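Local coordinates for protein ribonucleoside-diphosphate reductase (Pseudomonas aeruginosa, PDB 5IM3) that probably reduces ribonucleoside diphosphates to the deoxyribonucleotide precursors of DNA, and binds the allosteric effector dATP, at residues A[484-489]-A[567-572]; A[684-689]-A[866-871]; A[874-879]-A[898-903]. All coordinates share one frame; numbering follows the deposited sequence.

Contact 1 of 3, residues A[484-489]-A[567-572]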
loop_
_atom_site.group_PDB
_atom_site.type_symbol
_atom_site.label_atom_id
_atom_site.label_comp_id
_atom_site.label_asym_id
_atom_site.label_seq_id
_atom_site.Cartn_x
_atom_site.Cartn_y
_atom_site.Cartn_z
ATOM N N ALA A 484 -4.721 28.249 -14.076
ATOM C CA ALA A 484 -3.360 28.671 -13.774
ATOM C C ALA A 484 -3.355 29.531 -12.520
ATOM O O ALA A 484 -4.279 30.314 -12.294
ATOM C CB ALA A 484 -2.735 29.444 -14.937
ATOM N N ASN A 485 -2.305 29.379 -11.714
ATOM C CA ASN A 485 -2.092 30.235 -10.557
ATOM C C ASN A 485 -1.454 31.556 -10.974
ATOM O O ASN A 485 -0.503 31.583 -11.761
ATOM C CB ASN A 485 -1.192 29.541 -9.532
ATOM C CG ASN A 485 -1.874 28.376 -8.841
ATOM O OD1 ASN A 485 -1.460 27.222 -8.988
ATOM N ND2 ASN A 485 -2.909 28.672 -8.065
ATOM N N TRP A 486 -1.979 32.649 -10.428
ATOM C CA TRP A 486 -1.426 33.994 -10.595
ATOM C C TRP A 486 -0.774 34.357 -9.258
ATOM O O TRP A 486 -1.431 34.853 -8.344
ATOM C CB TRP A 486 -2.533 34.966 -11.005
ATOM C CG TRP A 486 -2.077 36.309 -11.495
ATOM C CD1 TRP A 486 -2.406 37.524 -10.968
ATOM C CD2 TRP A 486 -1.231 36.576 -12.621
ATOM N NE1 TRP A 486 -1.814 38.531 -11.693
ATOM C CE2 TRP A 486 -1.087 37.975 -12.713
ATOM C CE3 TRP A 486 -0.581 35.769 -13.558
ATOM C CZ2 TRP A 486 -0.318 38.585 -13.705
ATOM C CZ3 TRP A 486 0.187 36.376 -14.542
ATOM C CH2 TRP A 486 0.312 37.769 -14.606
ATOM N N ILE A 487 0.525 34.097 -9.144
ATOM C CA ILE A 487 1.199 34.004 -7.851
ATOM C C ILE A 487 1.937 35.313 -7.583
ATOM O O ILE A 487 2.830 35.673 -8.363
ATOM C CB ILE A 487 2.170 32.817 -7.806
ATOM C CG1 ILE A 487 1.457 31.527 -8.217
ATOM C CG2 ILE A 487 2.757 32.676 -6.399
ATOM C CD1 ILE A 487 2.395 30.357 -8.432
ATOM N N PRO A 488 1.624 36.030 -6.504
ATOM C CA PRO A 488 2.442 37.191 -6.134
ATOM C C PRO A 488 3.764 36.764 -5.515
ATOM O O PRO A 488 3.875 35.703 -4.897
ATOM C CB PRO A 488 1.571 37.936 -5.112
ATOM C CG PRO A 488 0.212 37.297 -5.183
ATOM C CD PRO A 488 0.435 35.903 -5.646
ATOM N N ASP A 489 4.775 37.621 -5.683
ATOM C CA ASP A 489 6.081 37.356 -5.086
ATOM C C ASP A 489 5.965 37.127 -3.585
ATOM O O ASP A 489 6.685 36.295 -3.020
ATOM C CB ASP A 489 7.035 38.520 -5.366
ATOM C CG ASP A 489 7.672 38.441 -6.741
ATOM O OD1 ASP A 489 7.253 37.587 -7.550
ATOM O OD2 ASP A 489 8.592 39.239 -7.014
ATOM N N ASP A 567 4.232 39.327 -10.368
ATOM C CA ASP A 567 5.023 40.533 -10.162
ATOM C C ASP A 567 6.093 40.735 -11.231
ATOM O O ASP A 567 6.257 41.866 -11.716
ATOM C CB ASP A 567 5.638 40.506 -8.762
ATOM C CG ASP A 567 4.602 40.758 -7.675
ATOM O OD1 ASP A 567 3.731 41.631 -7.875
ATOM O OD2 ASP A 567 4.646 40.078 -6.630
ATOM N N PRO A 568 6.848 39.708 -11.636
ATOM C CA PRO A 568 7.752 39.908 -12.781
ATOM C C PRO A 568 7.014 40.250 -14.068
ATOM O O PRO A 568 7.537 41.024 -14.879
ATOM C CB PRO A 568 8.510 38.573 -12.884
ATOM C CG PRO A 568 7.740 37.603 -12.068
ATOM C CD PRO A 568 7.065 38.399 -10.994
ATOM N N CYS A 569 5.809 39.710 -14.277
ATOM C CA CYS A 569 5.032 40.078 -15.458
ATOM C C CYS A 569 4.652 41.553 -15.448
ATOM O O CYS A 569 4.523 42.166 -16.513
ATOM C CB CYS A 569 3.765 39.228 -15.556
ATOM S SG CYS A 569 4.035 37.485 -15.920
ATOM N N ASN A 570 4.454 42.139 -14.267
ATOM C CA ASN A 570 4.014 43.527 -14.183
ATOM C C ASN A 570 5.179 44.500 -14.056
ATOM O O ASN A 570 5.183 45.545 -14.714
ATOM C CB ASN A 570 3.060 43.716 -12.997
ATOM C CG ASN A 570 1.621 43.407 -13.352
ATOM O OD1 ASN A 570 0.925 44.233 -13.940
ATOM N ND2 ASN A 570 1.162 42.214 -12.990
ATOM N N LEU A 571 6.166 44.176 -13.219
ATOM C CA LEU A 571 7.299 45.073 -13.022
ATOM C C LEU A 571 8.131 45.220 -14.288
ATOM O O LEU A 571 8.776 46.256 -14.484
ATOM C CB LEU A 571 8.170 44.565 -11.872
ATOM C CG LEU A 571 7.557 44.714 -10.479
ATOM C CD1 LEU A 571 8.314 43.884 -9.461
ATOM C CD2 LEU A 571 7.550 46.176 -10.067
ATOM N N ARG A 572 8.128 44.210 -15.154
ATOM C CA ARG A 572 8.897 44.249 -16.389
ATOM C C ARG A 572 8.040 44.564 -17.607
ATOM O O ARG A 572 8.570 44.637 -18.719
ATOM C CB ARG A 572 9.620 42.917 -16.598
ATOM C CG ARG A 572 10.498 42.509 -15.423
ATOM C CD ARG A 572 11.391 41.331 -15.777
ATOM N NE ARG A 572 12.237 41.623 -16.927
ATOM C CZ ARG A 572 12.968 40.721 -17.572
ATOM N NH1 ARG A 572 12.960 39.455 -17.178
ATOM N NH2 ARG A 572 13.709 41.087 -18.611
HETATM O O HOH W 1 4.938 36.978 -8.726
#

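Contact 2 of 3, residues A[684-689]-A[866-871]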
loop_
_atom_site.group_PDB
_atom_site.type_symbol
_atom_site.label_atom_id
_atom_site.label_comp_id
_atom_site.label_asym_id
_atom_site.label_seq_id
_atom_site.Cartn_x
_atom_site.Cartn_y
_atom_site.Cartn_z
ATOM N N PHE A 684 24.615 29.706 -25.226
ATOM C CA PHE A 684 24.008 29.954 -26.530
ATOM C C PHE A 684 22.586 30.486 -26.389
ATOM O O PHE A 684 22.158 31.347 -27.166
ATOM C CB PHE A 684 24.020 28.678 -27.371
ATOM C CG PHE A 684 23.245 28.797 -28.650
ATOM C CD1 PHE A 684 23.710 29.595 -29.684
ATOM C CD2 PHE A 684 22.051 28.117 -28.818
ATOM C CE1 PHE A 684 22.995 29.714 -30.863
ATOM C CE2 PHE A 684 21.332 28.229 -29.995
ATOM C CZ PHE A 684 21.803 29.029 -31.018
ATOM N N ALA A 685 21.833 29.980 -25.407
ATOM C CA ALA A 685 20.472 30.466 -25.193
ATOM C C ALA A 685 20.473 31.932 -24.781
ATOM O O ALA A 685 19.604 32.707 -25.200
ATOM C CB ALA A 685 19.772 29.623 -24.128
ATOM N N ASP A 686 21.443 32.326 -23.955
ATOM C CA ASP A 686 21.549 33.717 -23.527
ATOM C C ASP A 686 21.880 34.628 -24.702
ATOM O O ASP A 686 21.174 35.610 -24.959
ATOM C CB ASP A 686 22.618 33.832 -22.436
ATOM C CG ASP A 686 22.647 35.200 -21.779
ATOM O OD1 ASP A 686 22.316 36.202 -22.448
ATOM O OD2 ASP A 686 23.007 35.272 -20.585
ATOM N N GLN A 687 22.951 34.308 -25.433
ATOM C CA GLN A 687 23.461 35.215 -26.455
ATOM C C GLN A 687 22.578 35.240 -27.696
ATOM O O GLN A 687 22.450 36.288 -28.338
ATOM C CB GLN A 687 24.886 34.818 -26.826
ATOM C CG GLN A 687 25.845 34.855 -25.653
ATOM C CD GLN A 687 27.199 34.270 -25.990
ATOM O OE1 GLN A 687 27.785 33.538 -25.193
ATOM N NE2 GLN A 687 27.706 34.589 -27.176
ATOM N N SER A 688 21.974 34.109 -28.061
ATOM C CA SER A 688 21.098 34.103 -29.229
ATOM C C SER A 688 19.860 34.956 -28.985
ATOM O O SER A 688 19.390 35.652 -29.893
ATOM C CB SER A 688 20.707 32.671 -29.593
ATOM O OG SER A 688 20.217 31.971 -28.464
ATOM N N MET A 689 19.320 34.926 -27.764
ATOM C CA MET A 689 18.185 35.785 -27.449
ATOM C C MET A 689 18.598 37.249 -27.402
ATOM O O MET A 689 17.845 38.125 -27.843
ATOM C CB MET A 689 17.555 35.368 -26.120
ATOM C CG MET A 689 16.249 34.611 -26.279
ATOM S SD MET A 689 15.036 35.533 -27.240
ATOM C CE MET A 689 14.532 34.280 -28.414
ATOM N N ARG A 866 17.155 33.555 -21.318
ATOM C CA ARG A 866 16.370 34.060 -22.438
ATOM C C ARG A 866 15.407 35.143 -21.972
ATOM O O ARG A 866 15.201 36.142 -22.670
ATOM C CB ARG A 866 15.614 32.915 -23.114
ATOM C CG ARG A 866 16.494 32.028 -23.982
ATOM C CD ARG A 866 15.668 31.014 -24.759
ATOM N NE ARG A 866 15.030 30.054 -23.862
ATOM C CZ ARG A 866 15.524 28.858 -23.557
ATOM N NH1 ARG A 866 16.670 28.444 -24.084
ATOM N NH2 ARG A 866 14.865 28.069 -22.722
ATOM N N GLN A 867 14.834 34.971 -20.778
ATOM C CA GLN A 867 13.860 35.922 -20.256
ATOM C C GLN A 867 14.471 37.284 -19.953
ATOM O O GLN A 867 13.729 38.256 -19.782
ATOM C CB GLN A 867 13.211 35.357 -18.988
ATOM C CG GLN A 867 11.994 36.135 -18.501
ATOM C CD GLN A 867 10.930 36.291 -19.570
ATOM O OE1 GLN A 867 10.220 35.341 -19.898
ATOM N NE2 GLN A 867 10.820 37.493 -20.124
ATOM N N LYS A 868 15.799 37.384 -19.878
ATOM C CA LYS A 868 16.418 38.682 -19.631
ATOM C C LYS A 868 16.195 39.634 -20.792
ATOM O O LYS A 868 16.199 40.855 -20.604
ATOM C CB LYS A 868 17.913 38.527 -19.401
ATOM C CG LYS A 868 18.288 37.402 -18.471
ATOM C CD LYS A 868 19.780 37.403 -18.180
ATOM C CE LYS A 868 20.625 37.379 -19.450
ATOM N NZ LYS A 868 22.079 37.438 -19.148
ATOM N N TRP A 869 16.020 39.096 -21.996
ATOM C CA TRP A 869 15.923 39.897 -23.202
ATOM C C TRP A 869 14.511 39.970 -23.759
ATOM O O TRP A 869 14.238 40.828 -24.605
ATOM C CB TRP A 869 16.868 39.329 -24.267
ATOM C CG TRP A 869 18.237 39.043 -23.726
ATOM C CD1 TRP A 869 18.771 37.817 -23.446
ATOM C CD2 TRP A 869 19.240 40.004 -23.381
ATOM N NE1 TRP A 869 20.047 37.956 -22.957
ATOM C CE2 TRP A 869 20.358 39.290 -22.904
ATOM C CE3 TRP A 869 19.302 41.399 -23.429
ATOM C CZ2 TRP A 869 21.526 39.923 -22.487
ATOM C CZ3 TRP A 869 20.464 42.026 -23.014
ATOM C CH2 TRP A 869 21.558 41.288 -22.547
ATOM N N ILE A 870 13.613 39.106 -23.307
ATOM C CA ILE A 870 12.250 39.052 -23.811
ATOM C C ILE A 870 11.390 39.994 -22.977
ATOM O O ILE A 870 11.460 39.985 -21.740
ATOM C CB ILE A 870 11.716 37.610 -23.766
ATOM C CG1 ILE A 870 12.588 36.707 -24.648
ATOM C CG2 ILE A 870 10.258 37.549 -24.206
ATOM C CD1 ILE A 870 12.305 35.226 -24.505
ATOM N N ASP A 871 10.586 40.823 -23.650
ATOM C CA ASP A 871 9.714 41.741 -22.922
ATOM C C ASP A 871 8.442 41.060 -22.429
ATOM O O ASP A 871 7.889 41.478 -21.408
ATOM C CB ASP A 871 9.364 42.966 -23.779
ATOM C CG ASP A 871 9.060 42.618 -25.224
ATOM O OD1 ASP A 871 8.941 41.420 -25.550
ATOM O OD2 ASP A 871 8.941 43.553 -26.040
#

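Contact 3 of 3, residues A[874-879]-A[898-903]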
loop_
_atom_site.group_PDB
_atom_site.type_symbol
_atom_site.label_atom_id
_atom_site.label_comp_id
_atom_site.label_asym_id
_atom_site.label_seq_id
_atom_site.Cartn_x
_atom_site.Cartn_y
_atom_site.Cartn_z
ATOM N N GLN A 874 7.727 33.225 -22.071
ATOM C CA GLN A 874 7.982 32.087 -22.943
ATOM C C GLN A 874 7.289 30.854 -22.384
ATOM O O GLN A 874 7.311 30.615 -21.173
ATOM C CB GLN A 874 9.489 31.826 -23.092
ATOM C CG GLN A 874 10.234 31.668 -21.781
ATOM C CD GLN A 874 11.740 31.765 -21.948
ATOM O OE1 GLN A 874 12.349 31.003 -22.702
ATOM N NE2 GLN A 874 12.350 32.713 -21.245
ATOM N N SER A 875 6.671 30.080 -23.275
ATOM C CA SER A 875 6.015 28.838 -22.878
ATOM C C SER A 875 7.067 27.798 -22.513
ATOM O O SER A 875 7.849 27.369 -23.370
ATOM C CB SER A 875 5.125 28.327 -24.005
ATOM O OG SER A 875 4.135 29.278 -24.326
ATOM N N LEU A 876 7.082 27.386 -21.251
ATOM C CA LEU A 876 8.159 26.562 -20.709
ATOM C C LEU A 876 7.577 25.282 -20.124
ATOM O O LEU A 876 7.116 25.270 -18.978
ATOM C CB LEU A 876 8.946 27.331 -19.655
ATOM C CG LEU A 876 10.196 26.619 -19.137
ATOM C CD1 LEU A 876 11.212 26.427 -20.257
ATOM C CD2 LEU A 876 10.805 27.399 -17.984
ATOM N N ASN A 877 7.608 24.204 -20.899
ATOM C CA ASN A 877 7.299 22.890 -20.363
ATOM C C ASN A 877 8.487 22.368 -19.568
ATOM O O ASN A 877 9.644 22.583 -19.940
ATOM C CB ASN A 877 6.948 21.919 -21.486
ATOM C CG ASN A 877 5.657 22.281 -22.177
ATOM O OD1 ASN A 877 4.691 22.695 -21.537
ATOM N ND2 ASN A 877 5.638 22.145 -23.495
ATOM N N LEU A 878 8.200 21.704 -18.456
ATOM C CA LEU A 878 9.231 21.131 -17.607
ATOM C C LEU A 878 9.044 19.626 -17.525
ATOM O O LEU A 878 7.918 19.132 -17.400
ATOM C CB LEU A 878 9.208 21.750 -16.209
ATOM C CG LEU A 878 9.657 23.212 -16.130
ATOM C CD1 LEU A 878 9.577 23.703 -14.699
ATOM C CD2 LEU A 878 11.070 23.396 -16.665
ATOM N N TYR A 879 10.160 18.906 -17.612
ATOM C CA TYR A 879 10.174 17.451 -17.597
ATOM C C TYR A 879 10.932 16.995 -16.361
ATOM O O TYR A 879 12.078 17.399 -16.147
ATOM C CB TYR A 879 10.815 16.904 -18.872
ATOM C CG TYR A 879 10.136 17.404 -20.122
ATOM C CD1 TYR A 879 10.478 18.630 -20.678
ATOM C CD2 TYR A 879 9.142 16.659 -20.739
ATOM C CE1 TYR A 879 9.853 19.095 -21.817
ATOM C CE2 TYR A 879 8.514 17.116 -21.880
ATOM C CZ TYR A 879 8.871 18.333 -22.412
ATOM O OH TYR A 879 8.240 18.786 -23.547
ATOM N N ARG A 898 14.929 32.334 -10.246
ATOM C CA ARG A 898 15.705 32.713 -11.422
ATOM C C ARG A 898 14.984 33.724 -12.305
ATOM O O ARG A 898 15.381 33.927 -13.458
ATOM C CB ARG A 898 16.068 31.471 -12.239
ATOM C CG ARG A 898 17.017 30.519 -11.535
ATOM C CD ARG A 898 18.375 31.167 -11.316
ATOM N NE ARG A 898 19.256 30.357 -10.487
ATOM C CZ ARG A 898 20.451 30.757 -10.068
ATOM N NH1 ARG A 898 20.911 31.953 -10.409
ATOM N NH2 ARG A 898 21.187 29.958 -9.308
ATOM N N GLY A 899 13.935 34.360 -11.794
ATOM C CA GLY A 899 13.307 35.448 -12.511
ATOM C C GLY A 899 12.418 35.039 -13.659
ATOM O O GLY A 899 12.156 35.859 -14.544
ATOM N N LEU A 900 11.937 33.801 -13.679
ATOM C CA LEU A 900 11.011 33.392 -14.725
ATOM C C LEU A 900 9.639 34.008 -14.489
ATOM O O LEU A 900 9.202 34.187 -13.347
ATOM C CB LEU A 900 10.904 31.868 -14.785
ATOM C CG LEU A 900 12.112 31.112 -15.349
ATOM C CD1 LEU A 900 11.846 29.620 -15.303
ATOM C CD2 LEU A 900 12.438 31.549 -16.773
ATOM N N LYS A 901 8.963 34.348 -15.584
ATOM C CA LYS A 901 7.623 34.910 -15.506
ATOM C C LYS A 901 6.542 33.843 -15.496
ATOM O O LYS A 901 5.512 34.024 -14.838
ATOM C CB LYS A 901 7.381 35.863 -16.684
ATOM C CG LYS A 901 8.326 37.050 -16.729
ATOM C CD LYS A 901 7.936 38.017 -17.831
ATOM C CE LYS A 901 8.877 39.208 -17.891
ATOM N NZ LYS A 901 8.493 40.141 -18.978
ATOM N N THR A 902 6.748 32.733 -16.202
ATOM C CA THR A 902 5.714 31.721 -16.347
ATOM C C THR A 902 6.337 30.335 -16.387
ATOM O O THR A 902 7.506 30.162 -16.745
ATOM C CB THR A 902 4.892 31.937 -17.625
ATOM O OG1 THR A 902 5.779 32.040 -18.747
ATOM C CG2 THR A 902 4.047 33.199 -17.524
ATOM N N THR A 903 5.533 29.347 -16.011
ATOM C CA THR A 903 5.799 27.956 -16.334
ATOM C C THR A 903 4.540 27.385 -16.966
ATOM O O THR A 903 3.447 27.937 -16.825
ATOM C CB THR A 903 6.211 27.112 -15.108
ATOM O OG1 THR A 903 5.088 26.927 -14.235
ATOM C CG2 THR A 903 7.351 27.776 -14.345
#

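Contact 1 of 3, residues A[484-489]-A[567-572]
Asp-567, early in the short helix 566-571, reaches across to the start of helix 489-496 and accepts a hydrogen bond from the backbone of Asp-489. The bond from Asp-489 N to Asp-567 OD2 is 2.6 Å long with an N-H...O angle of 159°; it uses the anti side of the carboxylate and lies 27° out of its plane. Pro-488 is the N-cap residue of helix 489-496, so this amide belongs to the first turn, whose N-H groups have no acceptor within their own helix. The two carboxylates meet almost perpendicularly, with Asp-489 OD1 3.7 Å from Asp-567 OD2, a like-charge approach probably eased by the salt bridge from Asp-489 OD2 to Arg-735 and the hydrogen bond from Trp-896 to OD1. Asp-567 OD1 is taken up by Gly-517 N. A water joins the backbones as well: it donates to Ile-487 O at 2.5 Å and to Asp-489 OD1, and accepts from Asp-567 N at 3.0 Å. At Pro-568 the ring carbon CD rests 3.5 Å from Asp-489 OD1. Cys-569 then turns to Trp-486, its CB 3.9 Å from CH2 and its SG 5.0 Å from the centroid of the six-membered ring, an oblique sulfur-aromatic contact. The indole gets there because CG is anti to the backbone N (chi1 -167°). Asn-570 packs ND2 obliquely near Trp-486 CZ2; ND2 bonds to Lys-566 O, and OD1 accepts from Val-581 N. Strand 482-487 runs between parallel strands 450-455 and 562-565 in the barrel sheet; helix 566-571 directly follows 562-565 and packs against helix 724-735.

Contact 2 of 3, residues A[684-689]-A[866-871]
Asp-686, on helix 679-707, splits its carboxylate between two donors from the loop that follows helix 856-866. OD1 accepts from the indole of Trp-869: NE1 to OD1 is 2.9 Å with an angle of 158° at the hydrogen. The acceptor lies almost in the ring plane, yet the donor approaches from above the carboxylate plane, 38° out of it. OD2 meets the ammonium of Lys-868 on its syn side, where Lys-868 NZ to OD2 is 2.8 Å and the hydrogen bond is part of a salt bridge. Asp-686 CG stands anti to its own N (chi1 -171°), which carries the carboxylate across to both donors. Lys-868 NZ has a second anionic partner in Asp-743, and Trp-869 lies nearly parallel to the ring of Trp-750. Arg-866 contributes mainly its aliphatic stem: CG lies 3.5 Å from Met-689 CG, while NH1 comes within 3.3 Å of Ala-685 CB. Its charged end is served elsewhere, NE by Gln-874 OE1 and the guanidinium by a cation-pi contact with Phe-665. Met-689 covers the apolar side of the contact. Its CB sits 3.8 Å from Trp-869 CD1, and its SD, brought round by bends at chi2 and chi3, is also 3.8 Å from Ile-870 CG1. The hydrogen bond and the salt bridge thus tie a buried loop to one long helix of the barrel domain. Lys-868 is shared between two carboxylates, and its ammonium together with the indole N-H probably helps to stabilise the buried Asp-686 as an anion.

Contact 3 of 3, residues A[874-879]-A[898-903]
Leu-876 and Leu-900 make the closest apolar contact between these two pieces of chain, CD2 of Leu-876 lying 3.6 Å from CD1 of Leu-900. Their side chains cross at about a right angle, each meeting the other through a single methyl. With chi1 at -173°, Leu-876 swings CG opposite its N and presents CD2, while Leu-900 turns its CG away from its carbonyl carbon, beside N. Close by, Thr-902 OG1 approaches Gln-874 O to 3.2 Å, a polar proximity; the hydrogen bond of this hydroxyl is with Thr-588 O. Looser packing against the backbone completes the first shell, with Leu-876 O 3.9 Å from Thr-903 C and Leu-876 CB 4.3 Å from Thr-902 O. The nearest pair of CA atoms, Leu-876 and Thr-903, is 5.2 Å apart. The contact joins the chain entering the first strand to the connection between helix and second strand of a right-handed beta-alpha-beta unit of the barrel domain: strand 878-881, helix 885-897 and strand 906-909, whose strands pair in parallel. Backbone bonds of Leu-876 with Tyr-904, and of Leu-878 with Tyr-905 and Arg-907, set the alignment of the two pieces. Where the second piece begins, a Schellman motif ends helix 885-897, defined by bonds from Leu-900 N to Ala-895 O and from Gly-899 N to Trp-896 O; the positive phi of Gly-899, the C-prime residue (77°), lets the chain leave the helix. Helix 856-866 supports both leucines through Ala-863, and Ala-895 adds to the packing around Leu-900. On the polar side, Ser-875 OG bonds to Cys-587 O, and Thr-903 OG1 to Leu-563 O. Lys-901 extends away from the leucine pair to Gln-872 O, and its backbone bonds with Phe-565, next to helix 566-571.

Overall arrangement
The three contacts lie in series along the chain, all within the barrel domain, and form a connected patch. Contacts 1 and 3 are nearest, with centres about 12 Å apart; contacts 2 and 3 are about 13 Å apart and contacts 1 and 2 about 19 Å. Lys-901 of contact 3 packs on contact 1, its CB 3.8 Å from Cys-569 SG, and approaches contact 2, where its NZ is 2.8 Å from Asp-871 O. Arg-572 NH1 probably bonds to Gln-867 O at 3.0 Å, linking contacts 1 and 2 directly. All three lie away from the pockets of the bound dATP molecules and are internal packing of the barrel domain.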